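Uncharacterized protein Atu1656 (Agrobacterium tumefaciens, PDB 2OJH) is of unknown function but belongs to the TolB family and folds as a six-bladed beta-propeller, a scaffold that often serves for binding partner molecules. Local coordinates at residues A[20-25]-A[38-43]; A[219-224]-A[272-277]; A[230-235]-A[251-256]. One frame throughout, in Å; residues are numbered along the deposited sequence. Where two conformers were deposited one is given.

Contact 1: A[20-25]-A[38-43]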
loop_
_atom_site.group_PDB
_atom_site.type_symbol
_atom_site.label_atom_id
_atom_site.label_comp_id
_atom_site.label_asym_id
_atom_site.label_seq_id
_atom_site.Cartn_x
_atom_site.Cartn_y
_atom_site.Cartn_z
HETATM N N MSE A 20 19.872 -11.252 9.472
HETATM C CA MSE A 20 18.983 -10.421 8.661
HETATM C C MSE A 20 17.524 -10.647 9.035
HETATM O O MSE A 20 17.110 -11.772 9.313
HETATM C CB MSE A 20 19.211 -10.626 7.163
HETATM C CG MSE A 20 20.622 -10.305 6.711
HETATM SE SE MSE A 20 21.233 -8.498 7.157
HETATM C CE MSE A 20 22.227 -8.810 8.818
ATOM N N ARG A 21 16.770 -9.560 9.059
ATOM C CA ARG A 21 15.333 -9.620 9.321
ATOM C C ARG A 21 14.493 -9.213 8.124
ATOM O O ARG A 21 13.449 -9.810 7.881
ATOM C CB ARG A 21 14.962 -8.719 10.512
ATOM C CG ARG A 21 13.475 -8.679 10.825
ATOM C CD ARG A 21 12.976 -9.984 11.427
ATOM N NE ARG A 21 11.672 -9.779 12.058
ATOM C CZ ARG A 21 10.551 -10.401 11.706
ATOM N NH1 ARG A 21 10.565 -11.306 10.731
ATOM N NH2 ARG A 21 9.412 -10.117 12.349
ATOM N N SER A 22 14.924 -8.167 7.413
ATOM C CA SER A 22 14.211 -7.677 6.250
ATOM C C SER A 22 15.147 -7.676 5.053
ATOM O O SER A 22 16.329 -7.358 5.192
ATOM C CB SER A 22 13.704 -6.234 6.447
ATOM O OG SER A 22 13.092 -6.044 7.711
ATOM N N SER A 23 14.580 -8.032 3.895
ATOM C CA SER A 23 15.235 -7.975 2.591
ATOM C C SER A 23 14.340 -7.153 1.674
ATOM O O SER A 23 13.253 -7.586 1.289
ATOM C CB SER A 23 15.430 -9.385 2.023
ATOM O OG SER A 23 16.186 -9.360 0.819
ATOM N N ILE A 24 14.786 -5.937 1.379
ATOM C CA ILE A 24 14.079 -5.047 0.472
ATOM C C ILE A 24 14.467 -5.479 -0.961
ATOM O O ILE A 24 15.653 -5.502 -1.324
ATOM C CB ILE A 24 14.411 -3.536 0.748
ATOM C CG1 ILE A 24 13.970 -3.096 2.166
ATOM C CG2 ILE A 24 13.641 -2.656 -0.225
ATOM C CD1 ILE A 24 14.740 -3.642 3.304
ATOM N N GLU A 25 13.461 -5.861 -1.738
ATOM C CA GLU A 25 13.679 -6.512 -3.030
ATOM C C GLU A 25 12.817 -5.921 -4.142
ATOM O O GLU A 25 11.810 -5.284 -3.873
ATOM C CB GLU A 25 13.410 -8.004 -2.873
ATOM C CG GLU A 25 14.405 -8.690 -1.918
ATOM C CD GLU A 25 14.163 -10.181 -1.720
ATOM O OE1 GLU A 25 13.309 -10.763 -2.410
ATOM O OE2 GLU A 25 14.855 -10.779 -0.856
ATOM N N TRP A 38 18.549 -4.163 -0.420
ATOM C CA TRP A 38 19.155 -3.971 0.901
ATOM C C TRP A 38 18.594 -4.986 1.885
ATOM O O TRP A 38 17.381 -5.224 1.888
ATOM C CB TRP A 38 18.811 -2.567 1.406
ATOM C CG TRP A 38 19.587 -2.140 2.595
ATOM C CD1 TRP A 38 20.948 -2.021 2.692
ATOM C CD2 TRP A 38 19.051 -1.737 3.849
ATOM N NE1 TRP A 38 21.288 -1.584 3.956
ATOM C CE2 TRP A 38 20.143 -1.392 4.682
ATOM C CE3 TRP A 38 17.755 -1.619 4.351
ATOM C CZ2 TRP A 38 19.978 -0.940 5.995
ATOM C CZ3 TRP A 38 17.580 -1.154 5.681
ATOM C CH2 TRP A 38 18.696 -0.842 6.485
ATOM N N GLN A 39 19.470 -5.582 2.701
ATOM C CA GLN A 39 19.054 -6.446 3.807
ATOM C C GLN A 39 19.457 -5.811 5.106
ATOM O O GLN A 39 20.487 -5.117 5.173
ATOM C CB GLN A 39 19.641 -7.849 3.683
ATOM C CG GLN A 39 19.232 -8.518 2.360
ATOM C CD GLN A 39 19.521 -9.982 2.332
ATOM O OE1 GLN A 39 20.444 -10.457 3.007
ATOM N NE2 GLN A 39 18.752 -10.723 1.519
ATOM N N THR A 40 18.657 -6.036 6.149
ATOM C CA THR A 40 18.912 -5.429 7.459
ATOM C C THR A 40 18.386 -6.317 8.579
ATOM O O THR A 40 17.410 -7.036 8.376
ATOM C CB THR A 40 18.287 -4.001 7.557
ATOM O OG1 THR A 40 18.444 -3.465 8.884
ATOM C CG2 THR A 40 16.829 -4.018 7.184
ATOM N N PRO A 41 19.044 -6.282 9.751
ATOM C CA PRO A 41 18.466 -6.924 10.944
ATOM C C PRO A 41 17.286 -6.137 11.549
ATOM O O PRO A 41 16.619 -6.632 12.442
ATOM C CB PRO A 41 19.651 -6.981 11.914
ATOM C CG PRO A 41 20.460 -5.781 11.547
ATOM C CD PRO A 41 20.356 -5.680 10.047
ATOM N N GLU A 42 17.041 -4.933 11.044
ATOM C CA GLU A 42 15.894 -4.139 11.464
ATOM C C GLU A 42 14.626 -4.580 10.735
ATOM O O GLU A 42 14.686 -5.365 9.778
ATOM C CB GLU A 42 16.161 -2.649 11.220
ATOM C CG GLU A 42 17.488 -2.154 11.810
ATOM C CD GLU A 42 17.504 -2.134 13.332
ATOM O OE1 GLU A 42 16.429 -1.994 13.952
ATOM O OE2 GLU A 42 18.600 -2.253 13.915
ATOM N N LEU A 43 13.482 -4.080 11.195
ATOM C CA LEU A 43 12.199 -4.369 10.557
ATOM C C LEU A 43 11.803 -3.178 9.686
ATOM O O LEU A 43 11.476 -2.097 10.202
ATOM C CB LEU A 43 11.138 -4.644 11.634
ATOM C CG LEU A 43 9.821 -5.282 11.198
ATOM C CD1 LEU A 43 10.057 -6.719 10.778
ATOM C CD2 LEU A 43 8.854 -5.229 12.369
#
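S22 pairs with T40, and I24 with W38, as antiparallel hydrogen-bonded pairs; S23 and Q39 form the non-hydrogen-bonded pair between them. I24 N gives W38 O a bond of 2.7 Å, and the return bond from W38 N to I24 O is weak. T40 O accepts from two successive amides, R21 N at 2.7 Å and S22 N at 2.9 Å. The second donor lies nearly in line with the carbonyl; the first is tilted 28° from its plane. R21 and S22 thus both face T40, a classic beta bulge.

Side-chain polar bonds continue the grip. S22 OG reaches E42 O at 2.7 Å, in the carbonyl plane and on a lone pair. T40 OG1 takes the amide of E42 in an ST turn, which turns the chain just past the strand. On the face of S23 and Q39, Q39 NE2 donates to S23 OG at 3.0 Å. That hydroxyl in turn donates to the anti lone pair of E25 OE2, so it is held by two bonds.

Carbon contacts come next. I24 CD1 lies 3.8 Å from W38 CE3, an apolar pair in which the methyl approaches the indole obliquely. Separately, the L43 CD1 methyl sits over one face of the R21 guanidinium, 3.7 Å from R21 NE. R21 has CG anti to the backbone N (chi1 178°), which carries the chain out alongside L43. The guanidinium itself is bridged to D246 and bonded to F292 O. The two segments form the open end of the hairpin 22-28/33-40, part of the propeller blade that is completed by the C-terminal strand 285-291.

Contact 2: A[219-224]-A[272-277]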
loop_
_atom_site.group_PDB
_atom_site.type_symbol
_atom_site.label_atom_id
_atom_site.label_comp_id
_atom_site.label_asym_id
_atom_site.label_seq_id
_atom_site.Cartn_x
_atom_site.Cartn_y
_atom_site.Cartn_z
ATOM N N ASP A 219 -7.042 -12.388 0.151
ATOM C CA ASP A 219 -6.286 -11.691 -0.872
ATOM C C ASP A 219 -6.214 -10.298 -0.335
ATOM O O ASP A 219 -7.238 -9.752 0.090
ATOM C CB ASP A 219 -7.050 -11.758 -2.217
ATOM C CG ASP A 219 -7.088 -13.167 -2.823
ATOM O OD1 ASP A 219 -6.154 -13.943 -2.570
ATOM O OD2 ASP A 219 -8.025 -13.484 -3.588
ATOM N N TRP A 220 -5.007 -9.710 -0.334
ATOM C CA TRP A 220 -4.775 -8.492 0.408
ATOM C C TRP A 220 -3.870 -7.564 -0.406
ATOM O O TRP A 220 -3.134 -8.007 -1.298
ATOM C CB TRP A 220 -4.065 -8.853 1.728
ATOM C CG TRP A 220 -4.997 -9.292 2.869
ATOM C CD1 TRP A 220 -5.462 -10.557 3.144
ATOM C CD2 TRP A 220 -5.542 -8.434 3.859
ATOM N NE1 TRP A 220 -6.280 -10.521 4.279
ATOM C CE2 TRP A 220 -6.342 -9.206 4.710
ATOM C CE3 TRP A 220 -5.444 -7.040 4.091
ATOM C CZ2 TRP A 220 -7.038 -8.642 5.789
ATOM C CZ3 TRP A 220 -6.139 -6.495 5.154
ATOM C CH2 TRP A 220 -6.908 -7.291 5.995
ATOM N N PHE A 221 -3.895 -6.282 -0.099
ATOM C CA PHE A 221 -2.948 -5.360 -0.695
ATOM C C PHE A 221 -2.948 -5.284 -2.238
ATOM O O PHE A 221 -1.871 -5.363 -2.849
ATOM C CB PHE A 221 -1.504 -5.654 -0.210
ATOM C CG PHE A 221 -1.408 -6.119 1.220
ATOM C CD1 PHE A 221 -1.831 -5.290 2.284
ATOM C CD2 PHE A 221 -0.881 -7.379 1.505
ATOM C CE1 PHE A 221 -1.777 -5.749 3.621
ATOM C CE2 PHE A 221 -0.803 -7.848 2.840
ATOM C CZ PHE A 221 -1.251 -7.035 3.900
ATOM N N PRO A 222 -4.121 -5.094 -2.885
ATOM C CA PRO A 222 -4.073 -4.898 -4.356
ATOM C C PRO A 222 -3.402 -3.591 -4.798
ATOM O O PRO A 222 -3.723 -2.490 -4.276
ATOM C CB PRO A 222 -5.563 -4.969 -4.763
ATOM C CG PRO A 222 -6.316 -4.497 -3.521
ATOM C CD PRO A 222 -5.513 -5.091 -2.375
ATOM N N HIS A 223 -2.414 -3.716 -5.703
ATOM C CA HIS A 223 -1.832 -2.573 -6.365
ATOM C C HIS A 223 -1.880 -2.735 -7.884
ATOM O O HIS A 223 -1.152 -3.542 -8.443
ATOM C CB HIS A 223 -0.402 -2.329 -5.842
ATOM C CG HIS A 223 -0.327 -2.248 -4.347
ATOM N ND1 HIS A 223 -0.936 -1.241 -3.633
ATOM C CD2 HIS A 223 0.246 -3.067 -3.430
ATOM C CE1 HIS A 223 -0.704 -1.415 -2.345
ATOM N NE2 HIS A 223 0.023 -2.509 -2.193
ATOM N N PRO A 224 -2.786 -1.997 -8.541
ATOM C CA PRO A 224 -2.760 -1.873 -9.991
ATOM C C PRO A 224 -1.454 -1.229 -10.514
ATOM O O PRO A 224 -0.995 -0.200 -9.991
ATOM C CB PRO A 224 -3.965 -0.991 -10.299
ATOM C CG PRO A 224 -4.857 -1.087 -9.120
ATOM C CD PRO A 224 -3.934 -1.293 -7.939
ATOM N N GLY A 272 3.716 -5.849 6.017
ATOM C CA GLY A 272 4.981 -5.175 5.684
ATOM C C GLY A 272 5.491 -5.457 4.266
ATOM O O GLY A 272 6.215 -4.631 3.673
ATOM N N THR A 273 5.137 -6.620 3.723
ATOM C CA THR A 273 5.618 -7.033 2.402
ATOM C C THR A 273 5.295 -5.957 1.345
ATOM O O THR A 273 6.177 -5.537 0.582
ATOM C CB THR A 273 5.061 -8.447 2.026
ATOM O OG1 THR A 273 5.652 -9.400 2.903
ATOM C CG2 THR A 273 5.398 -8.847 0.597
HETATM N N MSE A 274 4.039 -5.500 1.293
HETATM C CA MSE A 274 3.649 -4.502 0.288
HETATM C C MSE A 274 2.383 -3.733 0.688
HETATM O O MSE A 274 1.446 -3.628 -0.116
HETATM C CB MSE A 274 3.475 -5.131 -1.124
HETATM C CG MSE A 274 2.395 -6.150 -1.213
HETATM SE SE MSE A 274 2.182 -6.859 -3.039
HETATM C CE MSE A 274 4.033 -7.544 -3.263
ATOM N N ASN A 275 2.327 -3.171 1.905
ATOM C CA ASN A 275 1.036 -2.557 2.291
ATOM C C ASN A 275 0.631 -1.433 1.366
ATOM O O ASN A 275 -0.565 -1.234 1.096
ATOM C CB ASN A 275 1.037 -2.015 3.732
ATOM C CG ASN A 275 1.270 -3.080 4.722
ATOM O OD1 ASN A 275 2.411 -3.508 4.913
ATOM N ND2 ASN A 275 0.194 -3.557 5.353
ATOM N N SER A 276 1.621 -0.677 0.917
ATOM C CA SER A 276 1.383 0.576 0.216
ATOM C C SER A 276 1.733 0.462 -1.287
ATOM O O SER A 276 2.421 -0.495 -1.687
ATOM C CB SER A 276 2.206 1.679 0.861
ATOM O OG SER A 276 1.646 2.024 2.118
ATOM N N PRO A 277 1.255 1.413 -2.118
ATOM C CA PRO A 277 1.487 1.320 -3.569
ATOM C C PRO A 277 2.960 1.133 -3.905
ATOM O O PRO A 277 3.794 1.975 -3.535
ATOM C CB PRO A 277 0.942 2.631 -4.112
ATOM C CG PRO A 277 -0.080 3.088 -3.117
ATOM C CD PRO A 277 0.429 2.589 -1.760
#
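This is a buried strand-to-loop contact near the centre of the propeller. H223 and F221, on the innermost strand of their blade, 217-224, meet segment 272-277, in the loop before the last strand, 285-291. No beta pairing joins the two segments; side chains of the strand meet mainly backbone of the loop.

H223 NE2 donates to M274 O at 2.8 Å, with an N-H...O angle of 160°. The acceptor lies in the imidazole plane. N275 O also sits at the ring edge, 3.4 Å from H223 CE1. Over one face come S276 O and P277 CA, the latter 3.9 Å from the ring centroid in a CH-pi contact. The selenium of M274, a selenomethionine, stands at the ring edge, farther off.

F221, two residues earlier, also turns toward the loop. Its CB is 4.1 Å from M274 CG. F221 CE1 comes within 3.4 Å of N275 ND2, with the ring and amide planes 64° apart. The amide is held by other bonds: N275 OD1 accepts from G272 N at 2.9 Å, on a lone pair and in the carbonyl plane, and also from N88 ND2, while N275 ND2 binds Q271.

H223 ND1 is bonded to D179 and NE2 to the loop, so both ring nitrogens have partners. This should fix the rotation of the imidazole. The nearby carboxylate and the loop carbonyls would probably favour a ring carrying protons on both nitrogens.

Contact 3: A[230-235]-A[251-256]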
loop_
_atom_site.group_PDB
_atom_site.type_symbol
_atom_site.label_atom_id
_atom_site.label_comp_id
_atom_site.label_asym_id
_atom_site.label_seq_id
_atom_site.Cartn_x
_atom_site.Cartn_y
_atom_site.Cartn_z
ATOM N N LYS A 230 -1.959 -5.031 -15.147
ATOM C CA LYS A 230 -1.742 -6.029 -14.091
ATOM C C LYS A 230 -2.016 -5.463 -12.713
ATOM O O LYS A 230 -1.875 -4.255 -12.456
ATOM C CB LYS A 230 -0.282 -6.547 -14.119
ATOM C CG LYS A 230 0.153 -7.369 -15.351
ATOM C CD LYS A 230 -0.579 -8.695 -15.422
ATOM C CE LYS A 230 -0.065 -9.549 -16.588
ATOM N NZ LYS A 230 -0.941 -10.732 -16.890
ATOM N N VAL A 231 -2.394 -6.371 -11.822
ATOM C CA VAL A 231 -2.530 -6.088 -10.397
ATOM C C VAL A 231 -1.683 -7.114 -9.635
ATOM O O VAL A 231 -1.841 -8.337 -9.847
ATOM C CB VAL A 231 -4.032 -6.252 -9.956
ATOM C CG1 VAL A 231 -4.186 -6.155 -8.429
ATOM C CG2 VAL A 231 -4.929 -5.211 -10.687
ATOM N N VAL A 232 -0.845 -6.619 -8.719
ATOM C CA VAL A 232 -0.071 -7.486 -7.809
ATOM C C VAL A 232 -0.768 -7.469 -6.431
ATOM O O VAL A 232 -1.385 -6.469 -6.043
ATOM C CB VAL A 232 1.439 -7.013 -7.719
ATOM C CG1 VAL A 232 1.551 -5.681 -7.023
ATOM C CG2 VAL A 232 2.325 -8.044 -7.021
ATOM N N PHE A 233 -0.678 -8.566 -5.689
ATOM C CA PHE A 233 -1.359 -8.657 -4.407
ATOM C C PHE A 233 -0.780 -9.856 -3.666
ATOM O O PHE A 233 0.029 -10.592 -4.232
ATOM C CB PHE A 233 -2.900 -8.731 -4.561
ATOM C CG PHE A 233 -3.408 -9.984 -5.258
ATOM C CD1 PHE A 233 -3.421 -10.055 -6.636
ATOM C CD2 PHE A 233 -3.943 -11.040 -4.530
ATOM C CE1 PHE A 233 -3.915 -11.195 -7.288
ATOM C CE2 PHE A 233 -4.414 -12.205 -5.180
ATOM C CZ PHE A 233 -4.392 -12.266 -6.542
ATOM N N VAL A 234 -1.117 -9.991 -2.386
ATOM C CA VAL A 234 -0.653 -11.121 -1.574
ATOM C C VAL A 234 -1.834 -12.035 -1.247
ATOM O O VAL A 234 -2.901 -11.539 -0.911
ATOM C CB VAL A 234 -0.069 -10.632 -0.261
ATOM C CG1 VAL A 234 0.242 -11.794 0.689
ATOM C CG2 VAL A 234 1.201 -9.790 -0.502
ATOM N N SER A 235 -1.629 -13.351 -1.290
ATOM C CA SER A 235 -2.630 -14.350 -0.867
ATOM C C SER A 235 -2.154 -15.088 0.386
ATOM O O SER A 235 -1.106 -15.740 0.361
ATOM C CB SER A 235 -2.877 -15.391 -1.967
ATOM O OG SER A 235 -3.729 -14.866 -2.981
ATOM N N VAL A 251 2.931 -14.158 -3.429
ATOM C CA VAL A 251 2.803 -12.886 -4.127
ATOM C C VAL A 251 2.200 -13.260 -5.488
ATOM O O VAL A 251 2.772 -14.065 -6.237
ATOM C CB VAL A 251 4.150 -12.140 -4.234
ATOM C CG1 VAL A 251 4.036 -10.875 -5.100
ATOM C CG2 VAL A 251 4.670 -11.771 -2.826
ATOM N N GLN A 252 1.023 -12.697 -5.764
ATOM C CA GLN A 252 0.242 -13.049 -6.916
ATOM C C GLN A 252 0.179 -11.910 -7.898
ATOM O O GLN A 252 0.349 -10.747 -7.528
ATOM C CB GLN A 252 -1.201 -13.356 -6.507
ATOM C CG GLN A 252 -1.362 -14.361 -5.410
ATOM C CD GLN A 252 -1.196 -15.752 -5.913
ATOM O OE1 GLN A 252 -0.109 -16.295 -5.855
ATOM N NE2 GLN A 252 -2.261 -16.335 -6.449
ATOM N N LEU A 253 -0.122 -12.261 -9.146
ATOM C CA LEU A 253 -0.335 -11.279 -10.196
ATOM C C LEU A 253 -1.530 -11.736 -11.023
ATOM O O LEU A 253 -1.739 -12.954 -11.217
ATOM C CB LEU A 253 0.908 -11.166 -11.094
ATOM C CG LEU A 253 1.057 -9.951 -12.025
ATOM C CD1 LEU A 253 1.403 -8.737 -11.244
ATOM C CD2 LEU A 253 2.144 -10.168 -13.119
HETATM N N MSE A 254 -2.309 -10.762 -11.491
HETATM C CA MSE A 254 -3.434 -11.023 -12.396
HETATM C C MSE A 254 -3.705 -9.835 -13.324
HETATM O O MSE A 254 -3.213 -8.728 -13.090
HETATM C CB MSE A 254 -4.685 -11.290 -11.571
HETATM C CG MSE A 254 -5.121 -10.055 -10.798
HETATM SE SE MSE A 254 -6.578 -10.448 -9.564
HETATM C CE MSE A 254 -6.556 -8.772 -8.575
ATOM N N ASP A 255 -4.519 -10.077 -14.352
ATOM C CA ASP A 255 -5.008 -9.019 -15.258
ATOM C C ASP A 255 -5.938 -8.062 -14.488
ATOM O O ASP A 255 -6.483 -8.437 -13.436
ATOM C CB ASP A 255 -5.766 -9.647 -16.447
ATOM C CG ASP A 255 -4.875 -10.527 -17.339
ATOM O OD1 ASP A 255 -3.638 -10.356 -17.326
ATOM O OD2 ASP A 255 -5.410 -11.398 -18.074
HETATM N N MSE A 256 -6.124 -6.835 -14.993
HETATM C CA MSE A 256 -7.082 -5.882 -14.391
HETATM C C MSE A 256 -8.477 -6.459 -14.102
HETATM O O MSE A 256 -9.133 -6.059 -13.138
HETATM C CB MSE A 256 -7.294 -4.663 -15.277
HETATM C CG MSE A 256 -6.099 -3.830 -15.514
HETATM SE SE MSE A 256 -5.257 -3.185 -13.887
HETATM C CE MSE A 256 -6.540 -1.925 -13.291
HETATM O O HOH W 1 -4.987 -15.921 -5.173
#
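A beta hairpin of one propeller blade brings V231 and F233 against M254 and Q252. Each is an antiparallel hydrogen-bonded pair with two backbone bonds. V231 N donates to M254 O at 2.8 Å, and Q252 N to F233 O at the same length. Between these pairs V232 faces L253, and beyond them V234 faces V251; both are non-hydrogen-bonded pairs.

On the face of F233, the CB of Q252 lies over the phenyl ring, 3.6 Å from its centroid and 19° off the normal. F233 CG stands between the backbone N and the carbonyl carbon (chi1 65°), which swings the ring across toward the neighbouring strand. The selenium of M254, a selenomethionine, meets F233 CE1 at 3.6 Å, obliquely, as a Met-aromatic contact. M254 then runs on, extended, to put CE 3.5 Å from V231 CG1.

These strands, 230-237 and 247-255, are the two middle ones of a four-stranded antiparallel blade. The opposite face is aliphatic: V232 CG2 rests 3.8 Å from V251 CG1, and L253 CD1 reaches V232 CB.

Polar groups mark the two ends. K230 NZ forms a salt bridge of 2.8 Å with D255 OD1, while D255 OD2 is taken by N260. At the far end a water donates to S235 OG and accepts weakly from Q252 NE2. S235 OG is also bonded to D219, and Q252 OE1 to T263.

In the fold
Contact 1 comes first in the chain and lies in the blade formed by strands 22-28, 33-40 and 285-291. Contact 3 lies within the blade of strands 217-224, 230-237, 247-255 and 262-267; contact 2 joins that blade's first strand to the loop after its last. Their centres are about 9 Å apart. They touch where W220 N meets V234 O at 2.8 Å, a probable hydrogen bond between neighbouring strands. The segments of contact 3 fall between those of contact 2 in sequence. Contact 1 is separate, its centre about 18 Å from that of contact 2 and about 23 Å from that of contact 3. Contacts 1 and 3 hold strands together within blades; contact 2 links an inner strand to the approach to the closing strand.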